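Local atomic coordinates of protein, Family 18 Chitinase (Crocus vernus, PDB entry 3SIM), a protein that probably hydrolyses the glycosidic bonds of chitin, as a plant chitinase of glycosyl hydrolase family 18 with a TIM-barrel fold. Residues A[37-42]-A[91-96]; A[161-166]-A[183-188]. One frame throughout, in Å; residues are numbered along the deposited sequence.

Interaction 1 (A[37-42]-A[91-96]); sequences VDYTAS and TVQFQA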
loop_
_atom_site.group_PDB
_atom_site.type_symbol
_atom_site.label_atom_id
_atom_site.label_comp_id
_atom_site.label_asym_id
_atom_site.label_seq_id
_atom_site.Cartn_x
_atom_site.Cartn_y
_atom_site.Cartn_z
ATOM N N VAL A 37 -5.495 -10.064 -5.901
ATOM C CA VAL A 37 -4.919 -10.208 -7.221
ATOM C C VAL A 37 -5.913 -10.769 -8.252
ATOM O O VAL A 37 -6.582 -11.714 -7.981
ATOM C CB VAL A 37 -3.640 -11.111 -7.220
ATOM C CG1 VAL A 37 -2.870 -10.943 -8.455
ATOM C CG2 VAL A 37 -2.751 -10.870 -6.075
ATOM N N ASP A 38 -5.934 -10.201 -9.436
ATOM C CA ASP A 38 -6.735 -10.712 -10.535
ATOM C C ASP A 38 -6.031 -11.820 -11.345
ATOM O O ASP A 38 -5.812 -11.689 -12.517
ATOM C CB ASP A 38 -7.306 -9.606 -11.422
ATOM C CG ASP A 38 -6.240 -8.711 -12.083
ATOM O OD1 ASP A 38 -5.171 -8.514 -11.547
ATOM O OD2 ASP A 38 -6.515 -8.282 -13.163
ATOM N N TYR A 39 -5.701 -12.884 -10.634
ATOM C CA TYR A 39 -5.082 -14.083 -11.130
ATOM C C TYR A 39 -5.772 -15.270 -10.485
ATOM O O TYR A 39 -6.315 -15.153 -9.429
ATOM C CB TYR A 39 -3.579 -14.108 -10.832
ATOM C CG TYR A 39 -2.634 -13.492 -11.874
ATOM C CD1 TYR A 39 -1.654 -14.254 -12.498
ATOM C CD2 TYR A 39 -2.717 -12.150 -12.222
ATOM C CE1 TYR A 39 -0.820 -13.691 -13.422
ATOM C CE2 TYR A 39 -1.887 -11.598 -13.142
ATOM C CZ TYR A 39 -0.933 -12.367 -13.746
ATOM O OH TYR A 39 -0.107 -11.810 -14.630
ATOM N N THR A 40 -5.675 -16.390 -11.154
ATOM C CA THR A 40 -6.268 -17.629 -10.712
ATOM C C THR A 40 -5.690 -18.101 -9.387
ATOM O O THR A 40 -4.572 -17.903 -9.122
ATOM C CB THR A 40 -6.203 -18.790 -11.791
ATOM O OG1 THR A 40 -4.857 -19.078 -12.132
ATOM C CG2 THR A 40 -7.049 -18.476 -13.041
ATOM N N ALA A 41 -6.518 -18.687 -8.555
ATOM C CA ALA A 41 -6.152 -19.068 -7.192
ATOM C C ALA A 41 -5.068 -20.140 -7.087
ATOM O O ALA A 41 -4.322 -20.204 -6.164
ATOM C CB ALA A 41 -7.361 -19.439 -6.380
ATOM N N SER A 42 -5.040 -20.997 -8.056
ATOM C CA SER A 42 -4.149 -22.101 -7.984
ATOM C C SER A 42 -3.257 -22.158 -9.212
ATOM O O SER A 42 -3.599 -21.670 -10.233
ATOM C CB SER A 42 -4.938 -23.397 -7.748
ATOM O OG SER A 42 -5.282 -23.638 -6.400
ATOM N N THR A 91 5.241 -13.974 -11.873
ATOM C CA THR A 91 5.246 -12.540 -11.825
ATOM C C THR A 91 3.806 -11.982 -12.054
ATOM O O THR A 91 3.132 -12.417 -12.904
ATOM C CB THR A 91 6.267 -11.949 -12.806
ATOM O OG1 THR A 91 7.565 -12.363 -12.444
ATOM C CG2 THR A 91 6.197 -10.451 -12.808
ATOM N N VAL A 92 3.385 -11.010 -11.264
ATOM C CA VAL A 92 2.120 -10.335 -11.495
ATOM C C VAL A 92 2.255 -9.164 -12.510
ATOM O O VAL A 92 2.800 -8.123 -12.243
ATOM C CB VAL A 92 1.416 -9.873 -10.171
ATOM C CG1 VAL A 92 0.227 -9.088 -10.445
ATOM C CG2 VAL A 92 1.107 -11.034 -9.281
ATOM N N GLN A 93 1.711 -9.427 -13.675
ATOM C CA GLN A 93 1.673 -8.524 -14.808
ATOM C C GLN A 93 0.285 -7.909 -14.938
ATOM O O GLN A 93 -0.665 -8.655 -15.038
ATOM C CB GLN A 93 2.026 -9.252 -16.115
ATOM C CG GLN A 93 3.452 -9.823 -16.191
ATOM C CD GLN A 93 4.515 -8.824 -16.543
ATOM O OE1 GLN A 93 5.671 -9.142 -16.485
ATOM N NE2 GLN A 93 4.130 -7.610 -16.850
ATOM N N PHE A 94 0.177 -6.579 -14.935
ATOM C CA PHE A 94 -1.106 -5.946 -15.241
ATOM C C PHE A 94 -1.514 -6.248 -16.675
ATOM O O PHE A 94 -0.803 -5.974 -17.580
ATOM C CB PHE A 94 -1.143 -4.424 -15.045
ATOM C CG PHE A 94 -2.522 -3.829 -15.127
ATOM C CD1 PHE A 94 -3.284 -3.700 -14.018
ATOM C CD2 PHE A 94 -3.085 -3.451 -16.318
ATOM C CE1 PHE A 94 -4.532 -3.206 -14.092
ATOM C CE2 PHE A 94 -4.348 -2.936 -16.344
ATOM C CZ PHE A 94 -5.054 -2.836 -15.240
ATOM N N GLN A 95 -2.690 -6.813 -16.815
ATOM C CA GLN A 95 -3.247 -7.183 -18.090
ATOM C C GLN A 95 -4.742 -6.920 -18.195
ATOM O O GLN A 95 -5.477 -7.421 -17.397
ATOM C CB GLN A 95 -3.017 -8.673 -18.364
ATOM C CG GLN A 95 -1.678 -9.231 -18.020
ATOM C CD GLN A 95 -1.517 -10.647 -18.464
ATOM O OE1 GLN A 95 -1.847 -10.982 -19.558
ATOM N NE2 GLN A 95 -1.015 -11.472 -17.608
ATOM N N ALA A 96 -5.148 -6.134 -19.188
ATOM C CA ALA A 96 -6.553 -5.916 -19.509
ATOM C C ALA A 96 -6.940 -6.324 -20.944
ATOM O O ALA A 96 -6.301 -5.944 -21.889
ATOM C CB ALA A 96 -6.946 -4.525 -19.263
HETATM O O HOH W 1 -5.916 -9.459 -15.632
HETATM O O HOH W 2 -4.133 -7.127 -14.092
HETATM O O HOH W 3 1.976 -13.666 -15.731
#
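Two beta-alpha loops at the C-terminal end of the TIM barrel meet here: residues 37-42, leaving strand 28-37, and residues 91-96, which follow the small hairpin 86-87/90-91 and lead to helix 99-116, are joined through Tyr39 and Asp38. An inverse gamma turn centred on Asp38 bends the first loop; of these neighbouring side chains Tyr39 bonds directly and Asp38 through water, and both come to Gln95. Tyr39 reaches furthest across. With CG beside the backbone N and anti to the carbonyl carbon (chi1 -90°), its ring brings the hydroxyl to the backbone of the opposing loop. There OH accepts two hydrogen bonds, one from Gln93 N at 3.1 Å and one from Gln95 NE2, also at 3.1 Å. The second donor meets OH almost in its own amide plane; that plane is turned 67° from the tyrosine ring, and the two side chains cross nearly at right angles. Water 3, at the ring edge, lies 3.0 Å from Tyr39 OH and bridges weakly to Thr91 O. Beside these polar contacts, Val92 CG1 is 4.2 Å from Tyr39 CE2, and Val92 CG2 meets Val37 CG1 at 4.1 Å, with Val87 of strand 86-87 packed against all three side chains. The carboxylate of Asp38 is held by Tyr126 through OD1 and by Trp102 through OD2. Water 1 lies within hydrogen-bonding distance of Asp38 OD2 and Gln95 O, and water 2, 2.8 Å from Asp38 OD2, accepts a hydrogen bond from Gln95 N at 3.1 Å.

Interaction 2 (A[161-166]-A[183-188]); sequences PFPSVD and INYQFK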
loop_
_atom_site.group_PDB
_atom_site.type_symbol
_atom_site.label_atom_id
_atom_site.label_comp_id
_atom_site.label_asym_id
_atom_site.label_seq_id
_atom_site.Cartn_x
_atom_site.Cartn_y
_atom_site.Cartn_z
ATOM N N PRO A 161 3.994 3.709 -5.741
ATOM C CA PRO A 161 5.035 3.714 -6.753
ATOM C C PRO A 161 6.504 3.698 -6.244
ATOM O O PRO A 161 6.790 3.739 -5.084
ATOM C CB PRO A 161 4.729 4.992 -7.544
ATOM C CG PRO A 161 4.241 5.857 -6.644
ATOM C CD PRO A 161 3.507 5.065 -5.560
ATOM N N PHE A 162 7.416 3.605 -7.194
ATOM C CA PHE A 162 8.856 3.701 -7.027
ATOM C C PHE A 162 9.460 4.061 -8.399
ATOM O O PHE A 162 8.766 4.039 -9.369
ATOM C CB PHE A 162 9.485 2.442 -6.393
ATOM C CG PHE A 162 9.041 1.161 -7.005
ATOM C CD1 PHE A 162 7.855 0.520 -6.641
ATOM C CD2 PHE A 162 9.793 0.576 -7.990
ATOM C CE1 PHE A 162 7.485 -0.642 -7.254
ATOM C CE2 PHE A 162 9.388 -0.580 -8.577
ATOM C CZ PHE A 162 8.244 -1.166 -8.209
ATOM N N PRO A 163 10.735 4.412 -8.447
ATOM C CA PRO A 163 11.246 5.111 -9.613
ATOM C C PRO A 163 11.054 4.296 -10.890
ATOM O O PRO A 163 10.585 4.840 -11.796
ATOM C CB PRO A 163 12.690 5.276 -9.299
ATOM C CG PRO A 163 12.726 5.500 -7.872
ATOM C CD PRO A 163 11.656 4.554 -7.329
ATOM N N SER A 164 11.322 3.008 -10.885
ATOM C CA SER A 164 11.179 2.225 -12.112
ATOM C C SER A 164 9.759 2.102 -12.685
ATOM O O SER A 164 9.624 1.844 -13.797
ATOM C CB SER A 164 11.868 0.885 -12.069
ATOM O OG SER A 164 11.345 0.140 -11.062
ATOM N N VAL A 165 8.748 2.312 -11.858
ATOM C CA VAL A 165 7.377 2.377 -12.285
ATOM C C VAL A 165 6.727 3.761 -12.355
ATOM O O VAL A 165 5.579 3.870 -12.572
ATOM C CB VAL A 165 6.475 1.365 -11.528
ATOM C CG1 VAL A 165 6.944 -0.042 -11.776
ATOM C CG2 VAL A 165 6.380 1.703 -10.084
ATOM N N ASP A 166 7.504 4.801 -12.221
ATOM C CA ASP A 166 6.981 6.134 -12.159
ATOM C C ASP A 166 6.172 6.548 -13.408
ATOM O O ASP A 166 5.280 7.278 -13.272
ATOM C CB ASP A 166 8.070 7.172 -11.874
ATOM C CG ASP A 166 8.301 7.409 -10.389
ATOM O OD1 ASP A 166 7.443 7.214 -9.566
ATOM O OD2 ASP A 166 9.361 7.775 -10.133
ATOM N N ILE A 183 0.145 8.954 -1.266
ATOM C CA ILE A 183 1.102 8.218 -2.023
ATOM C C ILE A 183 2.138 7.584 -1.103
ATOM O O ILE A 183 2.938 8.237 -0.524
ATOM C CB ILE A 183 1.747 9.094 -3.097
ATOM C CG1 ILE A 183 0.691 9.812 -3.899
ATOM C CG2 ILE A 183 2.664 8.283 -4.012
ATOM C CD1 ILE A 183 1.219 10.778 -4.751
ATOM N N ASN A 184 2.046 6.287 -0.990
ATOM C CA ASN A 184 2.942 5.510 -0.215
ATOM C C ASN A 184 4.189 5.101 -1.018
ATOM O O ASN A 184 4.315 3.989 -1.431
ATOM C CB ASN A 184 2.248 4.337 0.463
ATOM C CG ASN A 184 0.969 4.723 1.220
ATOM O OD1 ASN A 184 0.854 5.746 1.861
ATOM N ND2 ASN A 184 0.051 3.835 1.168
ATOM N N TYR A 185 5.093 6.064 -1.200
ATOM C CA TYR A 185 6.253 5.889 -2.054
ATOM C C TYR A 185 7.174 4.897 -1.388
ATOM O O TYR A 185 7.332 4.916 -0.246
ATOM C CB TYR A 185 6.988 7.197 -2.374
ATOM C CG TYR A 185 7.718 7.240 -3.662
ATOM C CD1 TYR A 185 9.085 7.037 -3.730
ATOM C CD2 TYR A 185 7.063 7.505 -4.837
ATOM C CE1 TYR A 185 9.781 7.117 -4.917
ATOM C CE2 TYR A 185 7.706 7.554 -6.012
ATOM C CZ TYR A 185 9.075 7.343 -6.074
ATOM O OH TYR A 185 9.709 7.353 -7.256
ATOM N N GLN A 186 7.662 3.977 -2.180
ATOM C CA GLN A 186 8.454 2.845 -1.757
ATOM C C GLN A 186 9.987 3.217 -1.753
ATOM O O GLN A 186 10.740 2.885 -2.633
ATOM C CB GLN A 186 8.069 1.571 -2.551
ATOM C CG GLN A 186 6.639 1.032 -2.437
ATOM C CD GLN A 186 6.500 -0.415 -2.941
ATOM O OE1 GLN A 186 5.665 -0.720 -3.752
ATOM N NE2 GLN A 186 7.338 -1.267 -2.447
ATOM N N PHE A 187 10.388 3.919 -0.726
ATOM C CA PHE A 187 11.754 4.367 -0.560
ATOM C C PHE A 187 12.742 3.177 -0.393
ATOM O O PHE A 187 13.873 3.299 -0.677
ATOM C CB PHE A 187 11.916 5.489 0.487
ATOM C CG PHE A 187 11.330 6.822 0.074
ATOM C CD1 PHE A 187 12.047 7.734 -0.643
ATOM C CD2 PHE A 187 10.056 7.144 0.406
ATOM C CE1 PHE A 187 11.491 8.914 -1.015
ATOM C CE2 PHE A 187 9.521 8.309 0.045
ATOM C CZ PHE A 187 10.223 9.193 -0.678
ATOM N N LYS A 188 12.245 2.019 -0.018
ATOM C CA LYS A 188 13.106 0.850 0.082
ATOM C C LYS A 188 13.696 0.412 -1.282
ATOM O O LYS A 188 14.623 -0.292 -1.339
ATOM C CB LYS A 188 12.487 -0.291 0.895
ATOM C CG LYS A 188 11.147 -0.741 0.511
ATOM C CD LYS A 188 10.044 0.158 1.110
ATOM C CE LYS A 188 8.672 -0.330 0.799
ATOM N NZ LYS A 188 8.767 -1.507 0.169
#
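The segments leaving adjacent parallel strands stay in step for one more backbone bond, Gln186 N donating to Pro161 O at 3.0 Å. Beside it, the Tyr185 side chain runs back across residues 161-166. Its CG lies roughly opposite the backbone N (chi1 -152°), which carries the ring under the Pro161-Phe162 backbone: Phe162 CA sits over its face in a CH-pi contact, 4.2 Å from the centroid. The Pro161 ring touches two partners, its CG 3.7 Å from Tyr185 CD2 and its CD 3.7 Å from Ile183 CG2. At the far end of the ring, Tyr185 OH donates to the syn side of Asp166 OD2 at 2.9 Å, the carboxylate tilted only 30° from the ring plane. Lys209 forms a salt bridge with Asp166 OD2 and a hydrogen bond with Tyr185 OH, and Tyr210 holds OD1. A phenylalanine in place of Tyr185 would probably keep the packing on Pro161 but leave the buried Asp166, and Lys209, without their shared hydroxyl. The contact continues the pairing of strands 156-159 and 182-184 beyond their ends, within the beta-alpha-beta crossover through helix 166-175, with Phe162 and Gln186 touching Glu127 just beyond strand 121-125.

Overall arrangement
From the N terminus, after strands 2-7 and 28-37, the chain enters the loop that begins interaction 1, which closes the excursion through strand 53-54, helix 63-72, strand 76-83 and the short hairpin. It is complete before helix 99-116 begins. The chain then passes through strands 121-125 and 156-159 before interaction 2 closes a much shorter loop around helix 166-175. The two loops follow in series, neither nesting nor crossing, with centres 21 Å apart and nearest atoms about 9 Å apart. Between them lies the segment after strand 121-125, where the family 18 DxDxE signature ends: Tyr126 reaches interaction 1 and Glu127 interaction 2.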